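Long-range contacts in phytase (Citrobacter braakii, PDB 3ZHC), which belongs to the histidine phosphatase superfamily (branch 2), whose fold sets helices around a central mixed beta sheet: residues B[288-293]-B[424-429]; B[365-370]-B[412-417]; B[400-405]-B[418-423]. The protein carries 2 engineered substitutions. All coordinates share one frame; numbering follows the deposited sequence. Where two conformers were deposited one is given.

Contact 1: B[288-293]-B[424-429]; sequences RATPLL and IRVPEC
T290 makes the polar contact with the 424-429 segment. Its OG1 accepts the backbone N-H of V426, OG1 to N 2.9 Å, in a nearly straight bond (176° at the hydrogen). OG1 sits beside its own backbone N (chi1 -71°) and also bonds to R286 O, one turn back in the helix. The hydroxyl therefore links two backbones. R286 reaches over as well, its NE bonding to I424 O.

These segments join helix 282-301 to the chain leaving the last helix, 414-424. R425 is the first residue to depart from helical angles, and residues 427-429 form a short 3-10 turn. C429 ends that turn and is tied by a disulfide to C155.

Apolar packing flanks the bond: L293 CD1 meets I424 CG1 at 4.0 Å, the two side chains crossing at about a right angle. T290 CG2 and the P291 ring pack against backbone carbonyls. T290 CG2 lies 3.3 Å from V426 O, and P291 CG 3.4 Å from C429 O. The T290 and C429 CB atoms are 4.1 Å apart.

Charge pairing lies to one side. The R425 chain bends at chi3 (-64°), and its NE forms a salt bridge with D294.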
loop_
_atom_site.group_PDB
_atom_site.type_symbol
_atom_site.label_atom_id
_atom_site.label_comp_id
_atom_site.label_asym_id
_atom_site.label_seq_id
_atom_site.Cartn_x
_atom_site.Cartn_y
_atom_site.Cartn_z
ATOM N N ARG B 288 -3.250 -6.938 25.024
ATOM C CA ARG B 288 -4.215 -7.909 24.450
ATOM C C ARG B 288 -3.576 -9.162 23.869
ATOM O O ARG B 288 -4.145 -10.229 23.969
ATOM C CB ARG B 288 -5.131 -7.241 23.398
ATOM C CG ARG B 288 -6.270 -6.475 23.981
ATOM C CD ARG B 288 -7.089 -5.758 22.904
ATOM N NE ARG B 288 -8.335 -5.156 23.442
ATOM C CZ ARG B 288 -9.073 -4.191 22.841
ATOM N NH1 ARG B 288 -8.717 -3.668 21.648
ATOM N NH2 ARG B 288 -10.187 -3.737 23.447
ATOM N N ALA B 289 -2.392 -9.018 23.262
ATOM C CA ALA B 289 -1.664 -10.162 22.666
ATOM C C ALA B 289 -0.862 -10.996 23.665
ATOM O O ALA B 289 -0.390 -12.065 23.290
ATOM C CB ALA B 289 -0.723 -9.677 21.539
ATOM N N THR B 290 -0.705 -10.531 24.920
ATOM C CA THR B 290 0.211 -11.203 25.910
ATOM C C THR B 290 -0.071 -12.721 26.153
ATOM O O THR B 290 0.872 -13.539 26.019
ATOM C CB THR B 290 0.332 -10.383 27.273
ATOM O OG1 THR B 290 1.094 -9.189 27.037
ATOM C CG2 THR B 290 1.013 -11.190 28.370
ATOM N N PRO B 291 -1.334 -13.101 26.494
ATOM C CA PRO B 291 -1.648 -14.529 26.675
ATOM C C PRO B 291 -1.336 -15.394 25.448
ATOM O O PRO B 291 -0.772 -16.462 25.603
ATOM C CB PRO B 291 -3.145 -14.519 26.955
ATOM C CG PRO B 291 -3.409 -13.227 27.505
ATOM C CD PRO B 291 -2.503 -12.271 26.818
ATOM N N LEU B 292 -1.691 -14.927 24.254
ATOM C CA LEU B 292 -1.394 -15.674 23.009
ATOM C C LEU B 292 0.125 -15.759 22.748
ATOM O O LEU B 292 0.628 -16.826 22.382
ATOM C CB LEU B 292 -2.150 -15.097 21.798
ATOM C CG LEU B 292 -3.614 -15.549 21.694
ATOM C CD1 LEU B 292 -4.414 -14.643 20.755
ATOM C CD2 LEU B 292 -3.708 -17.022 21.240
ATOM N N LEU B 293 0.833 -14.640 22.946
ATOM C CA LEU B 293 2.312 -14.626 22.858
ATOM C C LEU B 293 2.959 -15.617 23.850
ATOM O O LEU B 293 3.906 -16.326 23.482
ATOM C CB LEU B 293 2.861 -13.218 23.065
ATOM C CG LEU B 293 2.550 -12.243 21.907
ATOM C CD1 LEU B 293 2.824 -10.822 22.310
ATOM C CD2 LEU B 293 3.338 -12.628 20.664
ATOM N N ILE B 424 8.158 -7.315 24.599
ATOM C CA ILE B 424 6.837 -6.761 24.266
ATOM C C ILE B 424 5.695 -7.130 25.257
ATOM O O ILE B 424 4.764 -6.347 25.418
ATOM C CB ILE B 424 6.428 -7.107 22.765
ATOM C CG1 ILE B 424 6.158 -8.604 22.567
ATOM C CG2 ILE B 424 7.505 -6.592 21.802
ATOM C CD1 ILE B 424 6.285 -9.089 21.073
ATOM N N ARG B 425 5.775 -8.288 25.912
ATOM C CA ARG B 425 4.672 -8.752 26.793
ATOM C C ARG B 425 4.417 -7.841 28.003
ATOM O O ARG B 425 5.330 -7.227 28.517
ATOM C CB ARG B 425 4.902 -10.194 27.274
ATOM C CG ARG B 425 6.039 -10.367 28.263
ATOM C CD ARG B 425 6.297 -11.810 28.552
ATOM N NE ARG B 425 5.168 -12.477 29.201
ATOM C CZ ARG B 425 4.867 -12.406 30.501
ATOM N NH1 ARG B 425 5.602 -11.677 31.359
ATOM N NH2 ARG B 425 3.818 -13.070 30.958
ATOM N N VAL B 426 3.155 -7.779 28.426
ATOM C CA VAL B 426 2.728 -7.012 29.582
ATOM C C VAL B 426 2.473 -8.053 30.687
ATOM O O VAL B 426 1.487 -8.769 30.618
ATOM C CB VAL B 426 1.473 -6.179 29.272
ATOM C CG1 VAL B 426 0.993 -5.401 30.509
ATOM C CG2 VAL B 426 1.749 -5.234 28.117
ATOM N N PRO B 427 3.377 -8.142 31.714
ATOM C CA PRO B 427 3.243 -9.206 32.764
ATOM C C PRO B 427 1.900 -9.203 33.534
ATOM O O PRO B 427 1.410 -10.273 33.941
ATOM C CB PRO B 427 4.451 -8.945 33.695
ATOM C CG PRO B 427 4.873 -7.582 33.414
ATOM C CD PRO B 427 4.530 -7.269 31.988
ATOM N N GLU B 428 1.313 -8.017 33.704
ATOM C CA GLU B 428 0.001 -7.872 34.348
ATOM C C GLU B 428 -1.149 -8.570 33.568
ATOM O O GLU B 428 -2.167 -8.929 34.169
ATOM C CB GLU B 428 -0.355 -6.385 34.547
ATOM C CG GLU B 428 0.524 -5.622 35.586
ATOM C CD GLU B 428 1.899 -5.122 35.047
ATOM O OE1 GLU B 428 2.137 -5.131 33.810
ATOM O OE2 GLU B 428 2.735 -4.713 35.881
ATOM N N CYS B 429 -0.973 -8.757 32.243
ATOM C CA CYS B 429 -2.016 -9.367 31.371
ATOM C C CYS B 429 -1.870 -10.866 31.136
ATOM O O CYS B 429 -2.576 -11.421 30.292
ATOM C CB CYS B 429 -2.100 -8.586 30.055
ATOM S SG CYS B 429 -2.544 -6.895 30.363
#

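Contact 2: B[365-370]-B[412-417]; sequences NTDWVQ and CSLKSF
V369 stands over one face of the F417 ring. Its CG1 is 3.9 Å from the ring centroid and only 13° off the normal, a CH-pi contact. The two side chains cross at about a right angle. This is a strand-to-helix junction at the edge of the mixed sheet: strand 366-375 pairs antiparallel with 412-413, and helix 414-424 starts directly after. CG2 of V369 serves the helix too, lying 3.8 Å from F417 CB and 3.9 Å from L414 CD1. F417 also packs on I296 and L300 of helix 282-301.

D367 and L414 lie side by side and point the same way, with D367 CB 3.6 Å from L414 CD2. The W368 and S413 side chains diverge, yet the CE3-CZ3 side of the indole lies against S413, with W368 CE3 3.4 Å from S413 CA. The indole NE1 bonds to T366 OG1 in the same strand.

V369 and C412 form a hydrogen-bonded pair, joined through both backbones. S413 is the N-cap, its OG accepting S416 N. The first helical N-H, L414 N, reaches back to D367 O at 2.9 Å, above the carbonyl plane.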
loop_
_atom_site.group_PDB
_atom_site.type_symbol
_atom_site.label_atom_id
_atom_site.label_comp_id
_atom_site.label_asym_id
_atom_site.label_seq_id
_atom_site.Cartn_x
_atom_site.Cartn_y
_atom_site.Cartn_z
ATOM N N ASN B 365 22.034 -28.531 14.830
ATOM C CA ASN B 365 20.837 -28.701 15.687
ATOM C C ASN B 365 20.338 -27.382 16.364
ATOM O O ASN B 365 19.771 -27.418 17.461
ATOM C CB ASN B 365 21.070 -29.844 16.699
ATOM C CG ASN B 365 21.436 -31.185 16.006
ATOM O OD1 ASN B 365 21.311 -31.329 14.773
ATOM N ND2 ASN B 365 21.881 -32.155 16.795
ATOM N N THR B 366 20.559 -26.242 15.676
ATOM C CA THR B 366 20.098 -24.924 16.125
ATOM C C THR B 366 18.648 -24.714 15.698
ATOM O O THR B 366 18.285 -25.037 14.563
ATOM C CB THR B 366 20.949 -23.766 15.543
ATOM O OG1 THR B 366 21.072 -23.927 14.137
ATOM C CG2 THR B 366 22.330 -23.749 16.158
ATOM N N ASP B 367 17.833 -24.163 16.603
ATOM C CA ASP B 367 16.390 -23.947 16.358
ATOM C C ASP B 367 16.095 -22.514 15.882
ATOM O O ASP B 367 16.586 -21.540 16.465
ATOM C CB ASP B 367 15.598 -24.268 17.612
ATOM C CG ASP B 367 15.786 -25.727 18.072
ATOM O OD1 ASP B 367 15.753 -26.648 17.214
ATOM O OD2 ASP B 367 15.961 -25.944 19.292
ATOM N N TRP B 368 15.286 -22.417 14.814
ATOM C CA TRP B 368 14.917 -21.150 14.177
ATOM C C TRP B 368 13.400 -21.054 14.002
ATOM O O TRP B 368 12.728 -22.075 13.848
ATOM C CB TRP B 368 15.631 -21.019 12.827
ATOM C CG TRP B 368 17.125 -21.255 12.956
ATOM C CD1 TRP B 368 17.772 -22.464 12.908
ATOM C CD2 TRP B 368 18.140 -20.269 13.174
ATOM N NE1 TRP B 368 19.123 -22.292 13.073
ATOM C CE2 TRP B 368 19.384 -20.957 13.237
ATOM C CE3 TRP B 368 18.130 -18.871 13.309
ATOM C CZ2 TRP B 368 20.606 -20.288 13.436
ATOM C CZ3 TRP B 368 19.348 -18.204 13.509
ATOM C CH2 TRP B 368 20.568 -18.916 13.570
ATOM N N VAL B 369 12.878 -19.818 14.029
ATOM C CA VAL B 369 11.441 -19.549 13.923
ATOM C C VAL B 369 11.120 -18.753 12.671
ATOM O O VAL B 369 11.667 -17.667 12.488
ATOM C CB VAL B 369 10.907 -18.750 15.154
ATOM C CG1 VAL B 369 9.399 -18.493 15.022
ATOM C CG2 VAL B 369 11.203 -19.475 16.435
ATOM N N GLN B 370 10.237 -19.297 11.813
ATOM C CA GLN B 370 9.743 -18.589 10.620
ATOM C C GLN B 370 8.285 -18.223 10.832
ATOM O O GLN B 370 7.509 -19.042 11.346
ATOM C CB GLN B 370 9.877 -19.435 9.348
ATOM C CG GLN B 370 9.745 -18.574 8.074
ATOM C CD GLN B 370 10.000 -19.338 6.826
ATOM O OE1 GLN B 370 9.367 -20.363 6.576
ATOM N NE2 GLN B 370 10.937 -18.846 6.004
ATOM N N CYS B 412 14.245 -16.043 12.517
ATOM C CA CYS B 412 14.720 -15.608 13.810
ATOM C C CYS B 412 15.256 -16.827 14.556
ATOM O O CYS B 412 14.768 -17.926 14.349
ATOM C CB CYS B 412 13.566 -14.955 14.571
ATOM S SG CYS B 412 13.983 -14.249 16.111
ATOM N N SER B 413 16.266 -16.637 15.415
ATOM C CA SER B 413 16.758 -17.761 16.236
ATOM C C SER B 413 15.703 -17.972 17.319
ATOM O O SER B 413 14.968 -17.031 17.673
ATOM C CB SER B 413 18.154 -17.517 16.832
ATOM O OG SER B 413 18.140 -16.581 17.892
ATOM N N LEU B 414 15.621 -19.196 17.836
ATOM C CA LEU B 414 14.627 -19.546 18.863
ATOM C C LEU B 414 14.696 -18.612 20.104
ATOM O O LEU B 414 13.648 -18.116 20.560
ATOM C CB LEU B 414 14.776 -21.017 19.279
ATOM C CG LEU B 414 13.702 -21.614 20.190
ATOM C CD1 LEU B 414 12.338 -21.625 19.503
ATOM C CD2 LEU B 414 14.105 -23.009 20.603
ATOM N N LYS B 415 15.913 -18.371 20.630
ATOM C CA LYS B 415 16.082 -17.501 21.815
ATOM C C LYS B 415 15.801 -16.022 21.481
ATOM O O LYS B 415 15.271 -15.306 22.301
ATOM C CB LYS B 415 17.472 -17.682 22.455
ATOM C CG LYS B 415 17.670 -19.073 23.094
ATOM C CD LYS B 415 18.922 -19.141 23.989
ATOM C CE LYS B 415 20.197 -18.838 23.209
ATOM N NZ LYS B 415 21.416 -18.886 24.074
ATOM N N SER B 416 16.171 -15.589 20.257
ATOM C CA SER B 416 15.871 -14.209 19.785
ATOM C C SER B 416 14.359 -13.997 19.670
ATOM O O SER B 416 13.853 -12.925 20.006
ATOM C CB SER B 416 16.522 -13.889 18.424
ATOM O OG SER B 416 17.890 -13.610 18.546
ATOM N N PHE B 417 13.652 -15.028 19.176
ATOM C CA PHE B 417 12.193 -14.997 19.085
ATOM C C PHE B 417 11.586 -14.894 20.481
ATOM O O PHE B 417 10.756 -14.018 20.731
ATOM C CB PHE B 417 11.639 -16.238 18.344
ATOM C CG PHE B 417 10.134 -16.271 18.263
ATOM C CD1 PHE B 417 9.456 -15.435 17.366
ATOM C CD2 PHE B 417 9.388 -17.126 19.084
ATOM C CE1 PHE B 417 8.043 -15.447 17.283
ATOM C CE2 PHE B 417 7.978 -17.148 19.009
ATOM C CZ PHE B 417 7.307 -16.302 18.102
#

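Contact 3: B[400-405]-B[418-423]; sequences LIACEE and SRLIKE
The contact sets a type I beta turn, L400 to C403, against the last helix, 414-424. L420 is the helix residue that fills the join. Its CD1 presses on A402 CB at 3.5 Å, tighter than usual for two carbons. Its CD2 meets L400 CD2 at 3.8 Å, and the two leucines cross obliquely. CD2 also lies 4.2 Å from C403 SG. L420 CG is anti to the backbone N (chi1 -174°), which carries CG and the methyls toward the turn. One leucine end thus touches three residues of the turn.

The turn belongs to the loop that leaves strand 394-398 and returns to strand 412-413. Both strands pair with strand 366-375 of the mixed sheet. The disulfide from C403 to C412 closes the loop on itself just before the helix begins. L400 also rests on F417, one turn earlier in the helix. On the outer side of the turn, I401 packs on Q252 of the second subunit.

Next to L420 the contact becomes charged and more exposed. R419 bends at chi3 (40°) and turns its guanidinium toward the two glutamates of the loop. E404 OE2 lies near the guanidinium plane at its edge, 3.7 Å from R419 NH2. This is a long salt bridge, with the carboxylate and guanidinium planes 27° apart. E404 CG reaches the same edge in plane. E405 is a looser neighbour, its OE2 4.2 Å from R419 NH1, beyond a salt bridge. E405 is also tied to the start of the helix: its backbone N bonds to S416 OG, and its OE1 makes a weak bond to S413 OG.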
loop_
_atom_site.group_PDB
_atom_site.type_symbol
_atom_site.label_atom_id
_atom_site.label_comp_id
_atom_site.label_asym_id
_atom_site.label_seq_id
_atom_site.Cartn_x
_atom_site.Cartn_y
_atom_site.Cartn_z
ATOM N N LEU B 400 10.217 -10.624 11.126
ATOM C CA LEU B 400 10.366 -10.185 12.510
ATOM C C LEU B 400 11.723 -9.489 12.544
ATOM O O LEU B 400 12.735 -10.100 12.894
ATOM C CB LEU B 400 10.303 -11.354 13.510
ATOM C CG LEU B 400 8.952 -11.785 14.032
ATOM C CD1 LEU B 400 9.087 -13.068 14.832
ATOM C CD2 LEU B 400 8.352 -10.678 14.886
ATOM N N ILE B 401 11.721 -8.206 12.178
ATOM C CA ILE B 401 12.953 -7.388 12.050
ATOM C C ILE B 401 13.700 -7.154 13.393
ATOM O O ILE B 401 14.939 -7.136 13.421
ATOM C CB ILE B 401 12.641 -6.017 11.388
ATOM C CG1 ILE B 401 12.101 -6.202 9.962
ATOM C CG2 ILE B 401 13.882 -5.132 11.340
ATOM C CD1 ILE B 401 11.577 -4.930 9.368
ATOM N N ALA B 402 12.940 -6.986 14.481
ATOM C CA ALA B 402 13.504 -6.724 15.832
ATOM C C ALA B 402 14.413 -7.837 16.409
ATOM O O ALA B 402 15.163 -7.573 17.363
ATOM C CB ALA B 402 12.373 -6.422 16.824
ATOM N N CYS B 403 14.340 -9.065 15.850
ATOM C CA CYS B 403 15.190 -10.197 16.296
ATOM C C CYS B 403 16.671 -9.884 16.187
ATOM O O CYS B 403 17.108 -9.274 15.211
ATOM C CB CYS B 403 14.896 -11.475 15.490
ATOM S SG CYS B 403 13.395 -12.314 15.937
ATOM N N GLU B 404 17.433 -10.310 17.192
ATOM C CA GLU B 404 18.883 -10.078 17.236
ATOM C C GLU B 404 19.613 -10.973 16.247
ATOM O O GLU B 404 20.350 -10.487 15.389
ATOM C CB GLU B 404 19.433 -10.350 18.635
ATOM C CG GLU B 404 18.909 -9.447 19.728
ATOM C CD GLU B 404 19.667 -8.143 19.851
ATOM O OE1 GLU B 404 19.864 -7.456 18.815
ATOM O OE2 GLU B 404 20.066 -7.798 21.000
ATOM N N GLU B 405 19.391 -12.286 16.386
ATOM C CA GLU B 405 20.055 -13.305 15.587
ATOM C C GLU B 405 19.126 -13.771 14.464
ATOM O O GLU B 405 18.011 -14.242 14.739
ATOM C CB GLU B 405 20.430 -14.505 16.474
ATOM C CG GLU B 405 21.171 -14.162 17.813
ATOM C CD GLU B 405 20.870 -15.184 18.945
ATOM O OE1 GLU B 405 21.098 -16.408 18.752
ATOM O OE2 GLU B 405 20.383 -14.745 20.023
ATOM N N SER B 418 12.015 -15.787 21.378
ATOM C CA SER B 418 11.521 -15.808 22.767
ATOM C C SER B 418 11.824 -14.502 23.522
ATOM O O SER B 418 10.985 -14.009 24.254
ATOM C CB SER B 418 12.108 -16.996 23.529
ATOM O OG SER B 418 11.502 -17.132 24.793
ATOM N N ARG B 419 13.027 -13.955 23.329
ATOM C CA ARG B 419 13.429 -12.698 24.003
ATOM C C ARG B 419 12.653 -11.468 23.497
ATOM O O ARG B 419 12.426 -10.538 24.254
ATOM C CB ARG B 419 14.969 -12.490 23.937
ATOM C CG ARG B 419 15.715 -13.348 25.011
ATOM C CD ARG B 419 17.280 -13.220 24.974
ATOM N NE ARG B 419 17.733 -11.833 24.714
ATOM C CZ ARG B 419 18.162 -11.344 23.527
ATOM N NH1 ARG B 419 18.234 -12.113 22.414
ATOM N NH2 ARG B 419 18.535 -10.061 23.453
ATOM N N LEU B 420 12.256 -11.485 22.225
ATOM C CA LEU B 420 11.385 -10.431 21.659
ATOM C C LEU B 420 10.010 -10.467 22.322
ATOM O O LEU B 420 9.418 -9.417 22.580
ATOM C CB LEU B 420 11.251 -10.605 20.157
ATOM C CG LEU B 420 10.514 -9.550 19.351
ATOM C CD1 LEU B 420 11.099 -8.155 19.564
ATOM C CD2 LEU B 420 10.580 -9.936 17.898
ATOM N N ILE B 421 9.516 -11.688 22.594
ATOM C CA ILE B 421 8.255 -11.896 23.310
ATOM C C ILE B 421 8.348 -11.375 24.756
ATOM O O ILE B 421 7.390 -10.803 25.258
ATOM C CB ILE B 421 7.783 -13.405 23.249
ATOM C CG1 ILE B 421 7.298 -13.734 21.832
ATOM C CG2 ILE B 421 6.689 -13.703 24.265
ATOM C CD1 ILE B 421 6.778 -15.136 21.650
ATOM N N LYS B 422 9.498 -11.569 25.411
ATOM C CA LYS B 422 9.716 -11.016 26.769
ATOM C C LYS B 422 9.669 -9.487 26.797
ATOM O O LYS B 422 9.114 -8.898 27.728
ATOM C CB LYS B 422 11.066 -11.443 27.352
ATOM C CG LYS B 422 11.305 -12.940 27.555
ATOM C CD LYS B 422 10.187 -13.632 28.316
ATOM C CE LYS B 422 9.333 -14.481 27.428
ATOM N NZ LYS B 422 10.068 -15.735 27.087
ATOM N N GLU B 423 10.254 -8.860 25.783
ATOM C CA GLU B 423 10.314 -7.406 25.706
ATOM C C GLU B 423 8.942 -6.767 25.517
ATOM O O GLU B 423 8.611 -5.800 26.201
ATOM C CB GLU B 423 11.263 -6.971 24.576
ATOM C CG GLU B 423 11.454 -5.437 24.484
ATOM C CD GLU B 423 12.625 -5.037 23.632
ATOM O OE1 GLU B 423 13.740 -5.591 23.845
ATOM O OE2 GLU B 423 12.443 -4.165 22.753
#

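Following the chain from the N terminus, the first of the paired segments is 288-293 on helix 282-301; its partner, 424-429, comes near the C-terminal end. Contact 1 closes this widest loop, and contacts 2 and 3 both lie within it. Next comes strand 366-375, where contact 2 opens, then the loop 400-405, where contact 3 opens. Contact 2 closes at 412-417 and contact 3 at 418-423, so these two cross. They share helix 414-424 and touch through the C403-C412 disulfide and through F417 on L400. Contact 3 meets contact 1 where I421 packs on L293. Together they fasten the last helix to the sheet edge, the preceding loop and helix 282-301.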